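Local coordinates for periplasmic binding protein (Veillonella parvula, PDB 4OVK) that probably binds a solute in the periplasm and delivers it to an ABC transporter for import, at residues K180-Q185 with W229-I234; K187-A192 with Q255-I260; A192-V197 with D213-W218; D245-D250 with H266-A271. One frame throughout, in Å; residues are numbered along the deposited sequence.

Contact 1: K180-Q185 with W229-I234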
loop_
_atom_site.group_PDB
_atom_site.type_symbol
_atom_site.label_atom_id
_atom_site.label_comp_id
_atom_site.label_asym_id
_atom_site.label_seq_id
_atom_site.Cartn_x
_atom_site.Cartn_y
_atom_site.Cartn_z
ATOM N N LYS A 180 -1.605 7.394 -22.346
ATOM C CA LYS A 180 -0.914 8.305 -21.440
ATOM C C LYS A 180 -1.690 8.431 -20.130
ATOM O O LYS A 180 -2.871 8.784 -20.131
ATOM C CB LYS A 180 -0.742 9.671 -22.088
ATOM C CG LYS A 180 0.184 10.594 -21.311
ATOM C CD LYS A 180 0.356 11.947 -21.989
ATOM C CE LYS A 180 0.996 11.832 -23.362
ATOM N NZ LYS A 180 1.459 13.164 -23.822
ATOM N N VAL A 181 -1.009 8.148 -19.021
ATOM C CA VAL A 181 -1.648 8.037 -17.706
ATOM C C VAL A 181 -1.045 9.041 -16.741
ATOM O O VAL A 181 0.192 9.141 -16.634
ATOM C CB VAL A 181 -1.486 6.622 -17.096
ATOM C CG1 VAL A 181 -2.266 6.505 -15.794
ATOM C CG2 VAL A 181 -1.908 5.535 -18.086
ATOM N N LEU A 182 -1.926 9.770 -16.051
ATOM C CA LEU A 182 -1.553 10.735 -15.014
ATOM C C LEU A 182 -2.046 10.201 -13.668
ATOM O O LEU A 182 -3.224 9.840 -13.531
ATOM C CB LEU A 182 -2.222 12.081 -15.277
ATOM C CG LEU A 182 -1.862 13.191 -14.281
ATOM C CD1 LEU A 182 -0.395 13.570 -14.428
ATOM C CD2 LEU A 182 -2.760 14.396 -14.490
ATOM N N TYR A 183 -1.153 10.142 -12.680
ATOM C CA TYR A 183 -1.539 9.768 -11.327
ATOM C C TYR A 183 -1.605 11.062 -10.510
ATOM O O TYR A 183 -0.581 11.648 -10.167
ATOM C CB TYR A 183 -0.540 8.757 -10.748
ATOM C CG TYR A 183 -1.127 7.750 -9.755
ATOM C CD1 TYR A 183 -1.675 8.162 -8.554
ATOM C CD2 TYR A 183 -1.124 6.385 -10.029
ATOM C CE1 TYR A 183 -2.191 7.243 -7.642
ATOM C CE2 TYR A 183 -1.653 5.462 -9.139
ATOM C CZ TYR A 183 -2.175 5.894 -7.941
ATOM O OH TYR A 183 -2.677 4.975 -7.044
ATOM N N LEU A 184 -2.828 11.532 -10.277
ATOM C CA LEU A 184 -3.085 12.795 -9.598
ATOM C C LEU A 184 -3.287 12.543 -8.104
ATOM O O LEU A 184 -4.150 11.752 -7.717
ATOM C CB LEU A 184 -4.321 13.481 -10.230
ATOM C CG LEU A 184 -4.778 14.837 -9.672
ATOM C CD1 LEU A 184 -3.730 15.933 -9.859
ATOM C CD2 LEU A 184 -6.094 15.256 -10.331
ATOM N N GLN A 185 -2.477 13.194 -7.262
ATOM C CA GLN A 185 -2.561 12.964 -5.818
ATOM C C GLN A 185 -3.765 13.629 -5.162
ATOM O O GLN A 185 -4.403 13.039 -4.274
ATOM C CB GLN A 185 -1.308 13.451 -5.084
ATOM C CG GLN A 185 -1.170 12.797 -3.704
ATOM C CD GLN A 185 0.030 13.271 -2.898
ATOM O OE1 GLN A 185 0.527 12.555 -2.027
ATOM N NE2 GLN A 185 0.488 14.482 -3.166
ATOM N N TRP A 229 0.172 17.770 -21.692
ATOM C CA TRP A 229 0.291 16.305 -21.657
ATOM C C TRP A 229 -0.962 15.662 -22.241
ATOM O O TRP A 229 -0.870 14.736 -23.044
ATOM C CB TRP A 229 0.506 15.783 -20.226
ATOM C CG TRP A 229 1.773 16.248 -19.558
ATOM C CD1 TRP A 229 2.916 16.673 -20.165
ATOM C CD2 TRP A 229 2.021 16.312 -18.149
ATOM N NE1 TRP A 229 3.858 17.017 -19.222
ATOM C CE2 TRP A 229 3.337 16.796 -17.976
ATOM C CE3 TRP A 229 1.259 16.006 -17.015
ATOM C CZ2 TRP A 229 3.903 16.988 -16.717
ATOM C CZ3 TRP A 229 1.826 16.191 -15.761
ATOM C CH2 TRP A 229 3.135 16.677 -15.624
ATOM N N ASP A 230 -2.126 16.170 -21.830
ATOM C CA ASP A 230 -3.425 15.664 -22.290
ATOM C C ASP A 230 -3.559 14.145 -22.065
ATOM O O ASP A 230 -3.688 13.368 -23.020
ATOM C CB ASP A 230 -3.651 16.032 -23.769
ATOM C CG ASP A 230 -5.122 16.033 -24.159
ATOM O OD1 ASP A 230 -5.986 15.886 -23.269
ATOM O OD2 ASP A 230 -5.426 16.204 -25.360
ATOM N N PRO A 231 -3.523 13.713 -20.795
ATOM C CA PRO A 231 -3.567 12.283 -20.519
ATOM C C PRO A 231 -4.871 11.629 -20.978
ATOM O O PRO A 231 -5.936 12.281 -20.992
ATOM C CB PRO A 231 -3.404 12.211 -18.993
ATOM C CG PRO A 231 -3.876 13.527 -18.498
ATOM C CD PRO A 231 -3.492 14.512 -19.553
ATOM N N ASP A 232 -4.753 10.372 -21.395
ATOM C CA ASP A 232 -5.897 9.517 -21.774
ATOM C C ASP A 232 -6.629 8.934 -20.561
ATOM O O ASP A 232 -7.842 8.666 -20.613
ATOM C CB ASP A 232 -5.410 8.363 -22.656
ATOM C CG ASP A 232 -4.709 8.842 -23.924
ATOM O OD1 ASP A 232 -5.391 9.424 -24.802
ATOM O OD2 ASP A 232 -3.473 8.631 -24.046
ATOM N N ILE A 233 -5.878 8.708 -19.482
ATOM C CA ILE A 233 -6.393 8.092 -18.258
ATOM C C ILE A 233 -5.854 8.885 -17.069
ATOM O O ILE A 233 -4.692 9.295 -17.082
ATOM C CB ILE A 233 -5.939 6.616 -18.147
ATOM C CG1 ILE A 233 -6.556 5.775 -19.268
ATOM C CG2 ILE A 233 -6.327 6.012 -16.799
ATOM C CD1 ILE A 233 -5.960 4.384 -19.403
ATOM N N ILE A 234 -6.707 9.130 -16.075
ATOM C CA ILE A 234 -6.286 9.794 -14.830
ATOM C C ILE A 234 -6.673 8.873 -13.680
ATOM O O ILE A 234 -7.814 8.416 -13.611
ATOM C CB ILE A 234 -6.969 11.170 -14.642
ATOM C CG1 ILE A 234 -6.547 12.148 -15.751
ATOM C CG2 ILE A 234 -6.634 11.760 -13.266
ATOM C CD1 ILE A 234 -7.422 13.394 -15.843
#
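Val-181 and Leu-182 pair in parallel register with Ile-233 and Ile-234, joined by backbone bonds from Ile-233 N to Lys-180 O (3.1 Å) and from Leu-182 N to Ile-233 O. Where the second strand begins, Asp-232 turns its carboxylate back to the start of the first: its OD2 takes the N-H of Lys-180 at 2.8 Å in an almost straight bond (170°), using the lone pair turned away from OD1. Lys-180 O receives a further, weak bond from Asp-232 N. The long side chain of Lys-180 leaves in another direction, with CG anti to the backbone N (chi1 -170°) and a bend at chi3, and sets NZ 2.9 Å from Trp-229 O, in the carbonyl plane and on a lone pair. This carbonyl belongs to the last turn of helix 223-229, so Lys-180 NZ, 6.7 Å from Asp-232 OD2 and not paired with it, probably feels the negative end of the helix dipole. Cut back to an alanine, this position would probably leave Trp-229 O without its ammonium donor and open a gap beside the helix end where CD and CE now lie. The two strands are the central pair of a four-stranded parallel sheet, order 208-209, 180-184, 233-236, 268-270, flanked by helices. On one face Leu-182 reaches CD1 to within 3.7 Å of Trp-229 CZ3, the two side chains crossing at about a right angle, while its CB rests on the ring of Pro-231. Val-181 and Ile-233 run side by side on the other face, where Ile-296 of helix 285-296 packs against both.

Contact 2: K187-A192 with Q255-I260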
loop_
_atom_site.group_PDB
_atom_site.type_symbol
_atom_site.label_atom_id
_atom_site.label_comp_id
_atom_site.label_asym_id
_atom_site.label_seq_id
_atom_site.Cartn_x
_atom_site.Cartn_y
_atom_site.Cartn_z
ATOM N N LYS A 187 -6.244 17.781 -4.928
ATOM C CA LYS A 187 -6.916 18.917 -5.565
ATOM C C LYS A 187 -5.997 20.115 -5.791
ATOM O O LYS A 187 -6.469 21.195 -6.169
ATOM C CB LYS A 187 -8.111 19.350 -4.711
ATOM C CG LYS A 187 -9.113 18.232 -4.466
ATOM C CD LYS A 187 -10.357 18.712 -3.731
ATOM C CE LYS A 187 -10.187 18.656 -2.234
ATOM N NZ LYS A 187 -9.990 17.284 -1.706
ATOM N N ASN A 188 -4.696 19.920 -5.578
ATOM C CA ASN A 188 -3.719 20.999 -5.653
ATOM C C ASN A 188 -2.636 20.712 -6.699
ATOM O O ASN A 188 -1.485 21.106 -6.530
ATOM C CB ASN A 188 -3.095 21.222 -4.264
ATOM C CG ASN A 188 -2.509 22.613 -4.095
ATOM O OD1 ASN A 188 -2.957 23.574 -4.729
ATOM N ND2 ASN A 188 -1.506 22.732 -3.221
ATOM N N LEU A 189 -3.017 20.014 -7.776
ATOM C CA LEU A 189 -2.151 19.818 -8.942
ATOM C C LEU A 189 -0.830 19.106 -8.626
ATOM O O LEU A 189 0.190 19.337 -9.274
ATOM C CB LEU A 189 -1.893 21.162 -9.646
ATOM C CG LEU A 189 -3.141 21.819 -10.239
ATOM C CD1 LEU A 189 -2.865 23.268 -10.618
ATOM C CD2 LEU A 189 -3.630 21.020 -11.443
ATOM N N THR A 190 -0.868 18.222 -7.637
ATOM C CA THR A 190 0.282 17.408 -7.293
ATOM C C THR A 190 0.124 16.036 -7.924
ATOM O O THR A 190 -0.917 15.392 -7.780
ATOM C CB THR A 190 0.427 17.280 -5.774
ATOM O OG1 THR A 190 0.531 18.590 -5.216
ATOM C CG2 THR A 190 1.671 16.477 -5.417
ATOM N N VAL A 191 1.171 15.605 -8.626
ATOM C CA VAL A 191 1.129 14.390 -9.431
ATOM C C VAL A 191 2.312 13.496 -9.075
ATOM O O VAL A 191 3.303 13.957 -8.490
ATOM C CB VAL A 191 1.149 14.722 -10.947
ATOM C CG1 VAL A 191 0.027 15.701 -11.283
ATOM C CG2 VAL A 191 2.496 15.300 -11.379
ATOM N N ALA A 192 2.195 12.222 -9.430
ATOM C CA ALA A 192 3.273 11.259 -9.244
ATOM C C ALA A 192 4.384 11.514 -10.259
ATOM O O ALA A 192 4.135 11.508 -11.462
ATOM C CB ALA A 192 2.742 9.848 -9.405
ATOM N N GLN A 255 -8.697 25.508 -11.949
ATOM C CA GLN A 255 -8.397 24.376 -12.826
ATOM C C GLN A 255 -9.538 24.150 -13.786
ATOM O O GLN A 255 -10.700 24.171 -13.402
ATOM C CB GLN A 255 -8.144 23.099 -12.007
ATOM C CG GLN A 255 -7.030 23.242 -10.978
ATOM C CD GLN A 255 -6.974 22.094 -9.986
ATOM O OE1 GLN A 255 -7.280 20.946 -10.311
ATOM N NE2 GLN A 255 -6.571 22.402 -8.759
ATOM N N ASN A 256 -9.187 23.948 -15.044
ATOM C CA ASN A 256 -10.143 23.622 -16.076
ATOM C C ASN A 256 -9.720 22.297 -16.708
ATOM O O ASN A 256 -8.791 22.238 -17.518
ATOM C CB ASN A 256 -10.205 24.743 -17.115
ATOM C CG ASN A 256 -11.288 24.523 -18.154
ATOM O OD1 ASN A 256 -11.922 23.467 -18.211
ATOM N ND2 ASN A 256 -11.500 25.524 -18.991
ATOM N N TRP A 257 -10.415 21.241 -16.311
ATOM C CA TRP A 257 -10.141 19.885 -16.768
ATOM C C TRP A 257 -10.976 19.503 -18.005
ATOM O O TRP A 257 -10.770 18.437 -18.560
ATOM C CB TRP A 257 -10.419 18.901 -15.620
ATOM C CG TRP A 257 -9.413 19.008 -14.515
ATOM C CD1 TRP A 257 -9.463 19.842 -13.439
ATOM C CD2 TRP A 257 -8.197 18.268 -14.395
ATOM N NE1 TRP A 257 -8.350 19.667 -12.649
ATOM C CE2 TRP A 257 -7.554 18.709 -13.214
ATOM C CE3 TRP A 257 -7.586 17.275 -15.168
ATOM C CZ2 TRP A 257 -6.330 18.182 -12.783
ATOM C CZ3 TRP A 257 -6.361 16.753 -14.740
ATOM C CH2 TRP A 257 -5.752 17.205 -13.558
ATOM N N SER A 258 -11.886 20.379 -18.443
ATOM C CA SER A 258 -12.956 19.987 -19.391
ATOM C C SER A 258 -12.501 19.529 -20.782
ATOM O O SER A 258 -13.224 18.790 -21.453
ATOM C CB SER A 258 -13.992 21.110 -19.538
ATOM O OG SER A 258 -13.444 22.243 -20.190
ATOM N N ASN A 259 -11.319 19.966 -21.209
ATOM C CA ASN A 259 -10.814 19.659 -22.544
ATOM C C ASN A 259 -9.738 18.564 -22.559
ATOM O O ASN A 259 -9.121 18.316 -23.599
ATOM C CB ASN A 259 -10.273 20.940 -23.186
ATOM C CG ASN A 259 -11.359 21.971 -23.432
ATOM O OD1 ASN A 259 -12.451 21.643 -23.909
ATOM N ND2 ASN A 259 -11.066 23.227 -23.109
ATOM N N ILE A 260 -9.528 17.904 -21.419
ATOM C CA ILE A 260 -8.542 16.825 -21.311
ATOM C C ILE A 260 -9.184 15.528 -21.804
ATOM O O ILE A 260 -10.326 15.231 -21.442
ATOM C CB ILE A 260 -8.059 16.642 -19.854
ATOM C CG1 ILE A 260 -7.394 17.922 -19.333
ATOM C CG2 ILE A 260 -7.123 15.437 -19.735
ATOM C CD1 ILE A 260 -5.977 18.128 -19.791
HETATM O O HOH W 1 -5.667 19.080 -8.789
#
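Gln-255 reaches across to the turn before strand 190-192 and donates from NE2 to Lys-187 O at 2.9 Å. The donor stands above the plane of that carbonyl, 48° out of it, whereas the oxygen lies nearly in the amide plane of the glutamine. The other end of the same amide is occupied as well: Trp-257 NE1 gives OE1 a bond of 2.9 Å at 164°, on a lone pair and in the plane of the indole. With both ends engaged, the amide is held against rotation. The close packing is here, where Leu-189 brings CG to 3.8 Å from Gln-255 NE2 and lays CD2 beside the amide carbon and, at 4.1 Å, near Trp-257 CZ2. The contact thus fastens the loop between helices 244-248 and 261-264 to the two-stranded antiparallel ribbon of strands 190-192 and 218-220, with Met-223 and Ile-226 of helix 223-229 packing beside the tryptophan. Elsewhere the fit is looser. A water bridges Leu-189 N and Gln-255 OE1, donating to the latter, and the backbones stay 8.7 Å apart at their nearest CA atoms, those of Leu-189 and Gln-255. Asn-188 is exposed and barely takes part, and the ammonium group of Lys-187 leads away to a salt bridge with Asp-240.

Contact 3: A192-V197 with D213-W218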
loop_
_atom_site.group_PDB
_atom_site.type_symbol
_atom_site.label_atom_id
_atom_site.label_comp_id
_atom_site.label_asym_id
_atom_site.label_seq_id
_atom_site.Cartn_x
_atom_site.Cartn_y
_atom_site.Cartn_z
ATOM N N ALA A 192 2.195 12.222 -9.430
ATOM C CA ALA A 192 3.273 11.259 -9.244
ATOM C C ALA A 192 4.384 11.514 -10.259
ATOM O O ALA A 192 4.135 11.508 -11.462
ATOM C CB ALA A 192 2.742 9.848 -9.405
ATOM N N GLY A 193 5.599 11.739 -9.763
ATOM C CA GLY A 193 6.758 12.046 -10.607
ATOM C C GLY A 193 7.569 10.805 -10.932
ATOM O O GLY A 193 7.210 9.689 -10.530
ATOM N N ASN A 194 8.672 10.990 -11.652
ATOM C CA ASN A 194 9.431 9.841 -12.167
ATOM C C ASN A 194 10.297 9.097 -11.135
ATOM O O ASN A 194 10.947 8.117 -11.479
ATOM C CB ASN A 194 10.244 10.226 -13.409
ATOM C CG ASN A 194 11.322 11.258 -13.124
ATOM O OD1 ASN A 194 11.973 11.234 -12.074
ATOM N ND2 ASN A 194 11.522 12.170 -14.072
ATOM N N ASN A 195 10.293 9.543 -9.879
ATOM C CA ASN A 195 10.888 8.758 -8.794
ATOM C C ASN A 195 9.854 7.939 -8.022
ATOM O O ASN A 195 10.219 7.213 -7.107
ATOM C CB ASN A 195 11.662 9.660 -7.835
ATOM C CG ASN A 195 12.787 10.405 -8.520
ATOM O OD1 ASN A 195 12.824 11.634 -8.525
ATOM N ND2 ASN A 195 13.705 9.662 -9.111
ATOM N N SER A 196 8.577 8.035 -8.391
ATOM C CA SER A 196 7.521 7.299 -7.680
ATOM C C SER A 196 7.391 5.865 -8.164
ATOM O O SER A 196 7.606 5.565 -9.342
ATOM C CB SER A 196 6.166 7.984 -7.852
ATOM O OG SER A 196 5.744 7.923 -9.202
ATOM N N VAL A 197 7.010 4.982 -7.246
ATOM C CA VAL A 197 6.613 3.624 -7.608
ATOM C C VAL A 197 5.396 3.637 -8.540
ATOM O O VAL A 197 5.233 2.739 -9.371
ATOM C CB VAL A 197 6.305 2.768 -6.362
ATOM C CG1 VAL A 197 5.100 3.319 -5.596
ATOM C CG2 VAL A 197 6.100 1.306 -6.753
ATOM N N ASP A 213 8.669 13.402 -17.387
ATOM C CA ASP A 213 9.778 14.348 -17.266
ATOM C C ASP A 213 9.689 15.232 -16.020
ATOM O O ASP A 213 10.441 16.183 -15.896
ATOM C CB ASP A 213 9.880 15.191 -18.541
ATOM C CG ASP A 213 10.171 14.343 -19.777
ATOM O OD1 ASP A 213 11.023 13.430 -19.692
ATOM O OD2 ASP A 213 9.547 14.584 -20.833
ATOM N N THR A 214 8.795 14.891 -15.091
ATOM C CA THR A 214 8.685 15.587 -13.806
ATOM C C THR A 214 9.384 14.761 -12.720
ATOM O O THR A 214 9.058 13.594 -12.520
ATOM C CB THR A 214 7.208 15.826 -13.425
ATOM O OG1 THR A 214 6.591 16.674 -14.398
ATOM C CG2 THR A 214 7.089 16.491 -12.054
ATOM N N LYS A 215 10.340 15.377 -12.023
ATOM C CA LYS A 215 11.157 14.685 -11.020
ATOM C C LYS A 215 10.400 14.559 -9.701
ATOM O O LYS A 215 9.410 15.250 -9.489
ATOM C CB LYS A 215 12.459 15.455 -10.768
ATOM C CG LYS A 215 13.312 15.714 -12.001
ATOM C CD LYS A 215 14.429 16.697 -11.686
ATOM C CE LYS A 215 15.048 17.273 -12.949
ATOM N NZ LYS A 215 15.632 16.218 -13.822
ATOM N N GLY A 216 10.880 13.682 -8.818
ATOM C CA GLY A 216 10.333 13.547 -7.457
ATOM C C GLY A 216 9.303 12.439 -7.347
ATOM O O GLY A 216 8.942 11.827 -8.360
ATOM N N SER A 217 8.829 12.166 -6.128
ATOM C CA SER A 217 7.796 11.140 -5.934
ATOM C C SER A 217 6.397 11.738 -6.131
ATOM O O SER A 217 5.628 11.250 -6.964
ATOM C CB SER A 217 7.944 10.427 -4.580
ATOM O OG SER A 217 7.784 11.312 -3.492
ATOM N N TRP A 218 6.091 12.793 -5.376
ATOM C CA TRP A 218 4.871 13.587 -5.550
ATOM C C TRP A 218 5.277 15.046 -5.772
ATOM O O TRP A 218 5.943 15.649 -4.926
ATOM C CB TRP A 218 3.960 13.474 -4.321
ATOM C CG TRP A 218 3.408 12.071 -4.073
ATOM C CD1 TRP A 218 3.765 11.215 -3.068
ATOM C CD2 TRP A 218 2.413 11.384 -4.842
ATOM N NE1 TRP A 218 3.060 10.043 -3.167
ATOM C CE2 TRP A 218 2.222 10.118 -4.246
ATOM C CE3 TRP A 218 1.675 11.713 -5.981
ATOM C CZ2 TRP A 218 1.318 9.180 -4.745
ATOM C CZ3 TRP A 218 0.772 10.785 -6.480
ATOM C CH2 TRP A 218 0.600 9.529 -5.860
#
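Gly-193 and Asn-194 give consecutive backbone N-H groups to two different carbonyls of the facing loop. Gly-193 N binds Ser-217 O at 2.8 Å from above the carbonyl plane, while Asn-194 N approaches Thr-214 O nearly along the C=O axis at the same distance. Asn-195 then makes a two-way exchange with Gly-216: its backbone N donates to Gly-216 O at 3.1 Å, and its side-chain OD1 accepts from Gly-216 N at 2.8 Å. With CG anti to the carbonyl carbon (chi1 -60°), the side chain turns OD1 to the N-H of Gly-216. The amide of Asn-194 lies near Thr-214 O without bonding to it; its ND2 instead donates to Lys-212 O. Gly-193 O is gripped twice from within its own type I turn, by Ser-196 N and by Ser-196 OG at 2.7 Å. This hydroxyl also receives Gln-199 N, making Ser-196 the N-cap of helix 197-204. Both glycines suit their places: a side chain at Gly-193 would run into the carbonyls of Thr-214 and Gly-216, and at Gly-216 (phi 96°, psi 175°) a CB would be pressed against Lys-215 O. Apolar contact is confined to the end where Ala-192 pairs with Trp-218 as a non-hydrogen-bonded antiparallel pair, and there Ala-192 CB sits 3.6 Å from Trp-218 CZ3. Beyond it, Phe-239 meets the indole edge-to-face. Because backbone N-H and C=O groups carry most of the bonding, the join depends more on the path of the chain than on side-chain identity, apart from the two glycines and the amides of Asn-194 and Asn-195.

Contact 4: D245-D250 with H266-A271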
loop_
_atom_site.group_PDB
_atom_site.type_symbol
_atom_site.label_atom_id
_atom_site.label_comp_id
_atom_site.label_asym_id
_atom_site.label_seq_id
_atom_site.Cartn_x
_atom_site.Cartn_y
_atom_site.Cartn_z
ATOM N N ASP A 245 -16.141 12.756 -10.081
ATOM C CA ASP A 245 -17.122 13.809 -10.333
ATOM C C ASP A 245 -16.596 15.216 -9.990
ATOM O O ASP A 245 -17.081 16.204 -10.547
ATOM C CB ASP A 245 -18.450 13.510 -9.620
ATOM C CG ASP A 245 -19.301 12.468 -10.355
ATOM O OD1 ASP A 245 -18.972 12.089 -11.505
ATOM O OD2 ASP A 245 -20.318 12.023 -9.777
ATOM N N ASP A 246 -15.586 15.313 -9.121
ATOM C CA ASP A 246 -14.925 16.616 -8.849
ATOM C C ASP A 246 -14.212 17.181 -10.085
ATOM O O ASP A 246 -14.172 18.402 -10.304
ATOM C CB ASP A 246 -13.917 16.480 -7.705
ATOM C CG ASP A 246 -14.566 16.014 -6.396
ATOM O OD1 ASP A 246 -15.783 16.283 -6.195
ATOM O OD2 ASP A 246 -13.860 15.377 -5.570
ATOM N N ILE A 247 -13.651 16.281 -10.882
ATOM C CA ILE A 247 -13.003 16.640 -12.136
ATOM C C ILE A 247 -14.061 16.853 -13.230
ATOM O O ILE A 247 -14.038 17.857 -13.929
ATOM C CB ILE A 247 -12.014 15.535 -12.585
ATOM C CG1 ILE A 247 -10.855 15.353 -11.593
ATOM C CG2 ILE A 247 -11.487 15.807 -13.987
ATOM C CD1 ILE A 247 -9.922 16.530 -11.432
ATOM N N TYR A 248 -14.985 15.902 -13.378
ATOM C CA TYR A 248 -16.017 15.996 -14.422
ATOM C C TYR A 248 -16.858 17.274 -14.319
ATOM O O TYR A 248 -17.234 17.862 -15.337
ATOM C CB TYR A 248 -16.951 14.771 -14.381
ATOM C CG TYR A 248 -16.286 13.438 -14.691
ATOM C CD1 TYR A 248 -15.335 13.320 -15.704
ATOM C CD2 TYR A 248 -16.631 12.290 -13.986
ATOM C CE1 TYR A 248 -14.738 12.100 -15.985
ATOM C CE2 TYR A 248 -16.042 11.062 -14.261
ATOM C CZ TYR A 248 -15.096 10.970 -15.257
ATOM O OH TYR A 248 -14.529 9.754 -15.556
ATOM N N GLN A 249 -17.153 17.701 -13.089
ATOM C CA GLN A 249 -17.965 18.898 -12.861
ATOM C C GLN A 249 -17.143 20.154 -12.531
ATOM O O GLN A 249 -17.697 21.163 -12.087
ATOM C CB GLN A 249 -18.973 18.629 -11.754
ATOM C CG GLN A 249 -19.893 17.447 -12.023
ATOM C CD GLN A 249 -21.096 17.434 -11.092
ATOM O OE1 GLN A 249 -21.636 18.487 -10.733
ATOM N NE2 GLN A 249 -21.524 16.242 -10.699
ATOM N N ASP A 250 -15.832 20.093 -12.760
ATOM C CA ASP A 250 -14.916 21.225 -12.538
ATOM C C ASP A 250 -15.207 21.942 -11.228
ATOM O O ASP A 250 -15.527 23.127 -11.195
ATOM C CB ASP A 250 -14.930 22.202 -13.733
ATOM C CG ASP A 250 -13.977 21.781 -14.846
ATOM O OD1 ASP A 250 -12.767 21.549 -14.571
ATOM O OD2 ASP A 250 -14.439 21.691 -16.004
ATOM N N HIS A 266 -14.362 10.184 -20.041
ATOM C CA HIS A 266 -14.776 9.630 -18.747
ATOM C C HIS A 266 -13.887 8.459 -18.316
ATOM O O HIS A 266 -14.364 7.351 -18.004
ATOM C CB HIS A 266 -16.266 9.248 -18.737
ATOM C CG HIS A 266 -17.188 10.424 -18.844
ATOM N ND1 HIS A 266 -17.608 11.145 -17.746
ATOM C CD2 HIS A 266 -17.762 11.012 -19.919
ATOM C CE1 HIS A 266 -18.400 12.127 -18.138
ATOM N NE2 HIS A 266 -18.510 12.067 -19.453
ATOM N N ARG A 267 -12.590 8.735 -18.312
ATOM C CA ARG A 267 -11.571 7.782 -17.895
ATOM C C ARG A 267 -10.760 8.369 -16.727
ATOM O O ARG A 267 -9.514 8.355 -16.726
ATOM C CB ARG A 267 -10.690 7.425 -19.097
ATOM C CG ARG A 267 -11.467 6.734 -20.228
ATOM C CD ARG A 267 -10.631 5.663 -20.902
ATOM N NE ARG A 267 -10.480 4.499 -20.032
ATOM C CZ ARG A 267 -9.611 3.505 -20.222
ATOM N NH1 ARG A 267 -9.563 2.501 -19.349
ATOM N NH2 ARG A 267 -8.784 3.513 -21.260
ATOM N N VAL A 268 -11.496 8.892 -15.742
ATOM C CA VAL A 268 -10.947 9.366 -14.461
ATOM C C VAL A 268 -11.399 8.401 -13.380
ATOM O O VAL A 268 -12.606 8.215 -13.148
ATOM C CB VAL A 268 -11.444 10.775 -14.088
ATOM C CG1 VAL A 268 -10.775 11.272 -12.805
ATOM C CG2 VAL A 268 -11.219 11.761 -15.223
ATOM N N TYR A 269 -10.431 7.784 -12.717
ATOM C CA TYR A 269 -10.697 6.675 -11.805
ATOM C C TYR A 269 -10.055 6.889 -10.444
ATOM O O TYR A 269 -8.861 7.184 -10.367
ATOM C CB TYR A 269 -10.122 5.398 -12.380
ATOM C CG TYR A 269 -10.627 5.048 -13.766
ATOM C CD1 TYR A 269 -11.910 4.570 -13.954
ATOM C CD2 TYR A 269 -9.810 5.200 -14.883
ATOM C CE1 TYR A 269 -12.367 4.236 -15.230
ATOM C CE2 TYR A 269 -10.248 4.862 -16.143
ATOM C CZ TYR A 269 -11.534 4.386 -16.317
ATOM O OH TYR A 269 -11.973 4.049 -17.590
ATOM N N LYS A 270 -10.837 6.699 -9.382
ATOM C CA LYS A 270 -10.289 6.656 -8.020
ATOM C C LYS A 270 -9.591 5.322 -7.722
ATOM O O LYS A 270 -10.175 4.236 -7.877
ATOM C CB LYS A 270 -11.406 6.890 -7.011
ATOM C CG LYS A 270 -10.986 6.979 -5.547
ATOM C CD LYS A 270 -10.267 8.275 -5.246
ATOM C CE LYS A 270 -10.360 8.628 -3.776
ATOM N NZ LYS A 270 -9.563 9.827 -3.441
ATOM N N ALA A 271 -8.345 5.392 -7.271
ATOM C CA ALA A 271 -7.607 4.174 -6.953
ATOM C C ALA A 271 -8.320 3.378 -5.862
ATOM O O ALA A 271 -8.838 3.958 -4.903
ATOM C CB ALA A 271 -6.200 4.499 -6.498
HETATM O O HOH W 2 -15.089 7.633 -14.133
#
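Helix 244-248 packs its last turn against the edge strand 268-270 of a parallel sheet, and Tyr-248 and Ile-247 make the junction with His-266 and Val-268. The phenol of Tyr-248 extends to the strand, where its oxygen accepts the backbone N-H of Val-268 at 3.2 Å (156°). A water lies 2.6 Å from Tyr-248 OH and gives a proton to Val-268 O, so the hydroxyl is tied to both polar groups of that residue, once directly and once through solvent. His-266 comes over one face of the phenol with the edge of its imidazole in an edge-to-face pair whose planes meet at 51°; ND1 stands 3.4 Å above the phenol plane, over the ring centre. Each segment holds the C-prime residue of a Schellman motif: Asp-250 ends helix 244-248, and His-266 plays the same part for helix 261-264, whose Val-263 also touches Tyr-248. CG of the tyrosine sits anti to the carbonyl carbon (chi1 -64°), carrying the ring past Val-268 so that CE1 lies 3.6 Å from Val-268 CG2. A leucine in its place would probably cost Val-268 N its side-chain acceptor and deprive the imidazole of the aromatic face beneath it. Deeper in, Ile-247 CG2 meets Val-268 CG2 at 4.2 Å, and Trp-257 borders the same isoleucine. Arg-267 turns away from the helix, giving NE to Tyr-269 OH and NH1 to Leu-295 O.

In the fold
All four contacts lie in the same lobe of the binding protein. Contact 1 is at the heart of its parallel sheet, and contact 4, its centre about 11 Å away, reaches the edge strand 268-270 next to 233-236. The centre of contact 2 is about 9 Å from that of contact 1 and about 10 Å from that of contact 4; along the chain its segments alternate with those of both. Contact 3 shares Ala-192 with contact 2 and is nested within the loops closed by contacts 1 and 2, its centre about 13 Å from that of contact 1 and about 22 Å from that of contact 4, which it does not touch. Small antiparallel pair, parallel sheet and surrounding loops thus make up one connected lobe.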